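Local coordinates for protein neutral ceramidase (Pseudomonas aeruginosa, PDB 2ZWS) that hydrolyses the N-acyl linkage of ceramides to sphingosine and free fatty acid, and also runs the reverse synthesis, using one zinc ion per subunit, at residues A[515-529]-A[540-552]. Numbering follows the deposited sequence.
Sequences DDPYIGKSFGDVLQQ and VTVAFVTGHPKND
A classic beta bulge sets Leu-527 and Gln-528 together opposite Ala-543, where the short outermost strand 526-528 pairs antiparallel with strand 539-545 in the C-terminal beta-sandwich domain. Ala-543 O takes both amides from the same face of its carbonyl plane, Leu-527 N at 2.7 Å and Gln-528 N at 3.2 Å. Ala-543 N returns a bond to Gln-528 O. Further along, Val-545 bonds through both its N and its O, to Asp-525 O and Gly-524 N. Gly-524 lies in a type II turn, Ser-522 to Asp-525, and has a positive phi (90°), at which a CB would press on the preceding carbonyl O; Asp-525 OD2 accepts from Ser-522 N.

The apolar contacts centre on Val-545, which points into the loop of 515-529. With CG1 anti to the backbone N (chi1 175°), that methyl reaches Pro-517 and Phe-523, while Val-545 CG2 meets Leu-527 CD2 at 3.7 Å, as well as the Tyr-518 ring. Leu-527 CD2 also lies over one face of that tyrosine, offset toward its rim. Beside the bulge, Val-526 CG2 packs against Phe-544 CE1 at 3.6 Å, the two side chains lying alongside each other. Gly-524 O sits in plane at the edge of the Phe-544 ring.

Polar side chains tie down the far end. Asp-515 OD1 accepts His-548 N from above the carboxylate plane. Asn-551 ND2 reaches Asp-515 OD2 at 2.8 Å on its syn side, with amide and carboxylate planes 85° apart, and the same OD2 takes Lys-622 N from strand 611-622 as well.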
loop_
_atom_site.group_PDB
_atom_site.type_symbol
_atom_site.label_atom_id
_atom_site.label_comp_id
_atom_site.label_asym_id
_atom_site.label_seq_id
_atom_site.Cartn_x
_atom_site.Cartn_y
_atom_site.Cartn_z
ATOM N N ASP A 515 -0.881 -20.078 24.511
ATOM C CA ASP A 515 -2.264 -19.700 24.808
ATOM C C ASP A 515 -2.892 -20.681 25.776
ATOM O O ASP A 515 -2.664 -21.896 25.685
ATOM C CB ASP A 515 -3.117 -19.731 23.539
ATOM C CG ASP A 515 -2.587 -18.818 22.451
ATOM O OD1 ASP A 515 -2.789 -17.595 22.552
ATOM O OD2 ASP A 515 -1.983 -19.332 21.496
ATOM N N ASP A 516 -3.745 -20.155 26.642
ATOM C CA ASP A 516 -4.635 -20.958 27.464
ATOM C C ASP A 516 -6.029 -20.361 27.352
ATOM O O ASP A 516 -6.163 -19.138 27.174
ATOM C CB ASP A 516 -4.195 -20.890 28.918
ATOM C CG ASP A 516 -2.878 -21.595 29.158
ATOM O OD1 ASP A 516 -1.895 -20.892 29.473
ATOM O OD2 ASP A 516 -2.834 -22.840 29.024
ATOM N N PRO A 517 -7.074 -21.201 27.493
ATOM C CA PRO A 517 -8.420 -20.658 27.529
ATOM C C PRO A 517 -8.653 -19.916 28.842
ATOM O O PRO A 517 -7.824 -20.004 29.772
ATOM C CB PRO A 517 -9.328 -21.894 27.453
ATOM C CG PRO A 517 -8.411 -23.092 27.355
ATOM C CD PRO A 517 -7.038 -22.667 27.679
ATOM N N TYR A 518 -9.742 -19.159 28.920
ATOM C CA TYR A 518 -10.156 -18.576 30.196
ATOM C C TYR A 518 -10.310 -19.739 31.173
ATOM O O TYR A 518 -10.775 -20.814 30.799
ATOM C CB TYR A 518 -11.522 -17.918 30.067
ATOM C CG TYR A 518 -11.584 -16.498 29.532
ATOM C CD1 TYR A 518 -12.435 -15.579 30.131
ATOM C CD2 TYR A 518 -10.860 -16.094 28.401
ATOM C CE1 TYR A 518 -12.556 -14.284 29.655
ATOM C CE2 TYR A 518 -10.968 -14.791 27.907
ATOM C CZ TYR A 518 -11.817 -13.900 28.537
ATOM O OH TYR A 518 -11.956 -12.616 28.075
ATOM N N ILE A 519 -9.943 -19.480 32.425
ATOM C CA ILE A 519 -10.160 -20.414 33.517
ATOM C C ILE A 519 -11.609 -20.896 33.512
ATOM O O ILE A 519 -12.563 -20.097 33.431
ATOM C CB ILE A 519 -9.746 -19.756 34.858
ATOM C CG1 ILE A 519 -8.229 -19.519 34.880
ATOM C CG2 ILE A 519 -10.156 -20.605 36.054
ATOM C CD1 ILE A 519 -7.396 -20.786 34.698
ATOM N N GLY A 520 -11.759 -22.216 33.538
ATOM C CA GLY A 520 -13.062 -22.844 33.512
ATOM C C GLY A 520 -13.765 -22.872 32.176
ATOM O O GLY A 520 -14.926 -23.244 32.106
ATOM N N LYS A 521 -13.070 -22.478 31.108
ATOM C CA LYS A 521 -13.702 -22.446 29.786
ATOM C C LYS A 521 -12.838 -23.165 28.748
ATOM O O LYS A 521 -11.745 -23.659 29.064
ATOM C CB LYS A 521 -13.964 -20.981 29.360
ATOM C CG LYS A 521 -14.783 -20.186 30.356
ATOM C CD LYS A 521 -15.260 -18.849 29.790
ATOM C CE LYS A 521 -15.689 -17.893 30.902
ATOM N NZ LYS A 521 -16.877 -18.392 31.640
ATOM N N SER A 522 -13.334 -23.240 27.511
ATOM C CA SER A 522 -12.556 -23.815 26.414
ATOM C C SER A 522 -12.412 -22.799 25.289
ATOM O O SER A 522 -13.245 -21.894 25.160
ATOM C CB SER A 522 -13.196 -25.106 25.885
ATOM O OG SER A 522 -14.414 -24.861 25.198
ATOM N N PHE A 523 -11.367 -22.962 24.478
ATOM C CA PHE A 523 -11.198 -22.090 23.311
ATOM C C PHE A 523 -12.476 -22.133 22.473
ATOM O O PHE A 523 -13.028 -23.198 22.249
ATOM C CB PHE A 523 -10.017 -22.546 22.445
ATOM C CG PHE A 523 -8.678 -22.330 23.063
ATOM C CD1 PHE A 523 -8.243 -21.057 23.393
ATOM C CD2 PHE A 523 -7.823 -23.411 23.304
ATOM C CE1 PHE A 523 -6.996 -20.856 23.982
ATOM C CE2 PHE A 523 -6.571 -23.218 23.894
ATOM C CZ PHE A 523 -6.150 -21.933 24.205
ATOM N N GLY A 524 -12.945 -20.992 21.971
ATOM C CA GLY A 524 -14.179 -20.965 21.170
ATOM C C GLY A 524 -15.471 -20.743 21.957
ATOM O O GLY A 524 -16.530 -20.467 21.376
ATOM N N ASP A 525 -15.392 -20.826 23.286
ATOM C CA ASP A 525 -16.569 -20.565 24.101
ATOM C C ASP A 525 -17.034 -19.118 23.904
ATOM O O ASP A 525 -16.223 -18.196 23.768
ATOM C CB ASP A 525 -16.277 -20.833 25.585
ATOM C CG ASP A 525 -16.334 -22.322 25.953
ATOM O OD1 ASP A 525 -16.581 -23.184 25.062
ATOM O OD2 ASP A 525 -16.135 -22.618 27.155
ATOM N N VAL A 526 -18.345 -18.925 23.880
ATOM C CA VAL A 526 -18.927 -17.588 23.752
ATOM C C VAL A 526 -18.925 -16.853 25.102
ATOM O O VAL A 526 -19.522 -17.330 26.090
ATOM C CB VAL A 526 -20.337 -17.616 23.132
ATOM C CG1 VAL A 526 -20.899 -16.209 23.032
ATOM C CG2 VAL A 526 -20.272 -18.239 21.753
ATOM N N LEU A 527 -18.265 -15.695 25.120
ATOM C CA LEU A 527 -18.223 -14.809 26.276
ATOM C C LEU A 527 -19.373 -13.811 26.301
ATOM O O LEU A 527 -19.837 -13.417 27.379
ATOM C CB LEU A 527 -16.887 -14.061 26.331
ATOM C CG LEU A 527 -15.634 -14.945 26.471
ATOM C CD1 LEU A 527 -14.368 -14.122 26.204
ATOM C CD2 LEU A 527 -15.597 -15.560 27.898
ATOM N N GLN A 528 -19.796 -13.372 25.115
ATOM C CA GLN A 528 -20.896 -12.428 24.977
ATOM C C GLN A 528 -21.767 -12.863 23.816
ATOM O O GLN A 528 -21.311 -12.828 22.667
ATOM C CB GLN A 528 -20.385 -11.012 24.712
ATOM C CG GLN A 528 -21.508 -9.987 24.531
ATOM C CD GLN A 528 -20.998 -8.575 24.610
ATOM O OE1 GLN A 528 -20.081 -8.280 25.373
ATOM N NE2 GLN A 528 -21.591 -7.687 23.831
ATOM N N GLN A 529 -22.983 -13.300 24.129
ATOM C CA GLN A 529 -23.961 -13.687 23.121
ATOM C C GLN A 529 -24.634 -12.451 22.553
ATOM O O GLN A 529 -24.712 -11.424 23.220
ATOM C CB GLN A 529 -25.021 -14.639 23.718
ATOM C CG GLN A 529 -24.459 -15.999 24.149
ATOM C CD GLN A 529 -24.268 -17.000 23.013
ATOM O OE1 GLN A 529 -24.436 -16.670 21.837
ATOM N NE2 GLN A 529 -23.875 -18.237 23.371
ATOM N N VAL A 540 -24.208 -5.346 16.089
ATOM C CA VAL A 540 -24.166 -6.600 16.864
ATOM C C VAL A 540 -22.731 -6.781 17.389
ATOM O O VAL A 540 -21.781 -6.719 16.600
ATOM C CB VAL A 540 -24.535 -7.825 15.974
ATOM C CG1 VAL A 540 -24.505 -9.150 16.775
ATOM C CG2 VAL A 540 -25.897 -7.627 15.325
ATOM N N THR A 541 -22.572 -6.976 18.701
ATOM C CA THR A 541 -21.243 -7.261 19.270
ATOM C C THR A 541 -21.288 -8.553 20.075
ATOM O O THR A 541 -22.143 -8.750 20.958
ATOM C CB THR A 541 -20.633 -6.080 20.108
ATOM O OG1 THR A 541 -19.273 -6.374 20.496
ATOM C CG2 THR A 541 -21.429 -5.822 21.343
ATOM N N VAL A 542 -20.373 -9.447 19.722
ATOM C CA VAL A 542 -20.227 -10.723 20.405
ATOM C C VAL A 542 -18.755 -10.961 20.741
ATOM O O VAL A 542 -17.877 -10.212 20.287
ATOM C CB VAL A 542 -20.759 -11.896 19.544
ATOM C CG1 VAL A 542 -22.247 -11.692 19.181
ATOM C CG2 VAL A 542 -19.890 -12.105 18.284
ATOM N N ALA A 543 -18.470 -12.009 21.519
ATOM C CA ALA A 543 -17.079 -12.235 21.924
ATOM C C ALA A 543 -16.860 -13.686 22.269
ATOM O O ALA A 543 -17.778 -14.328 22.806
ATOM C CB ALA A 543 -16.687 -11.350 23.112
ATOM N N PHE A 544 -15.640 -14.163 22.011
ATOM C CA PHE A 544 -15.257 -15.583 22.181
ATOM C C PHE A 544 -13.914 -15.703 22.893
ATOM O O PHE A 544 -13.052 -14.838 22.741
ATOM C CB PHE A 544 -15.019 -16.230 20.820
ATOM C CG PHE A 544 -16.222 -16.274 19.922
ATOM C CD1 PHE A 544 -17.001 -17.427 19.819
ATOM C CD2 PHE A 544 -16.568 -15.152 19.167
ATOM C CE1 PHE A 544 -18.081 -17.458 18.962
ATOM C CE2 PHE A 544 -17.669 -15.177 18.328
ATOM C CZ PHE A 544 -18.422 -16.346 18.212
ATOM N N VAL A 545 -13.727 -16.790 23.653
ATOM C CA VAL A 545 -12.400 -17.182 24.166
ATOM C C VAL A 545 -11.569 -17.555 22.941
ATOM O O VAL A 545 -12.028 -18.336 22.109
ATOM C CB VAL A 545 -12.531 -18.419 25.100
ATOM C CG1 VAL A 545 -11.180 -18.908 25.545
ATOM C CG2 VAL A 545 -13.410 -18.092 26.302
ATOM N N THR A 546 -10.363 -17.007 22.809
ATOM C CA THR A 546 -9.581 -17.240 21.595
ATOM C C THR A 546 -8.118 -17.559 21.875
ATOM O O THR A 546 -7.715 -17.731 23.038
ATOM C CB THR A 546 -9.658 -16.026 20.646
ATOM O OG1 THR A 546 -10.982 -15.508 20.642
ATOM C CG2 THR A 546 -9.302 -16.452 19.243
ATOM N N GLY A 547 -7.326 -17.659 20.801
ATOM C CA GLY A 547 -5.867 -17.718 20.882
ATOM C C GLY A 547 -5.268 -16.612 20.010
ATOM O O GLY A 547 -5.958 -15.962 19.211
ATOM N N HIS A 548 -3.972 -16.407 20.165
ATOM C CA HIS A 548 -3.262 -15.303 19.524
ATOM C C HIS A 548 -3.273 -15.360 17.978
ATOM O O HIS A 548 -2.873 -16.363 17.405
ATOM C CB HIS A 548 -1.819 -15.330 19.994
ATOM C CG HIS A 548 -1.159 -13.992 19.964
ATOM N ND1 HIS A 548 -1.046 -13.235 18.812
ATOM C CD2 HIS A 548 -0.596 -13.257 20.952
ATOM C CE1 HIS A 548 -0.423 -12.104 19.097
ATOM N NE2 HIS A 548 -0.145 -12.090 20.389
ATOM N N PRO A 549 -3.715 -14.276 17.301
ATOM C CA PRO A 549 -3.714 -14.296 15.824
ATOM C C PRO A 549 -2.312 -14.399 15.200
ATOM O O PRO A 549 -2.218 -14.721 14.011
ATOM C CB PRO A 549 -4.406 -12.962 15.442
ATOM C CG PRO A 549 -4.308 -12.129 16.598
ATOM C CD PRO A 549 -4.267 -13.010 17.824
ATOM N N LYS A 550 -1.235 -14.130 15.967
ATOM C CA LYS A 550 0.133 -14.377 15.427
ATOM C C LYS A 550 0.348 -15.850 15.101
ATOM O O LYS A 550 1.236 -16.188 14.307
ATOM C CB LYS A 550 1.255 -13.944 16.382
ATOM C CG LYS A 550 1.626 -12.489 16.316
ATOM C CD LYS A 550 2.716 -12.138 17.364
ATOM C CE LYS A 550 3.144 -10.710 17.152
ATOM N NZ LYS A 550 4.189 -10.296 18.115
ATOM N N ASN A 551 -0.452 -16.723 15.703
ATOM C CA ASN A 551 -0.296 -18.169 15.455
ATOM C C ASN A 551 -0.610 -18.575 14.008
ATOM O O ASN A 551 -0.011 -19.509 13.495
ATOM C CB ASN A 551 -1.195 -18.986 16.378
ATOM C CG ASN A 551 -0.757 -18.945 17.821
ATOM O OD1 ASN A 551 0.452 -18.931 18.149
ATOM N ND2 ASN A 551 -1.735 -18.906 18.707
ATOM N N ASP A 552 -1.545 -17.871 13.365
ATOM C CA ASP A 552 -1.945 -18.168 11.987
ATOM C C ASP A 552 -2.628 -16.915 11.428
ATOM O O ASP A 552 -3.593 -16.428 12.003
ATOM C CB ASP A 552 -2.874 -19.384 11.938
ATOM C CG ASP A 552 -3.044 -19.949 10.536
ATOM O OD1 ASP A 552 -3.336 -19.186 9.586
ATOM O OD2 ASP A 552 -2.864 -21.182 10.374
HETATM O O HOH W 1 -8.092 -17.521 25.838
#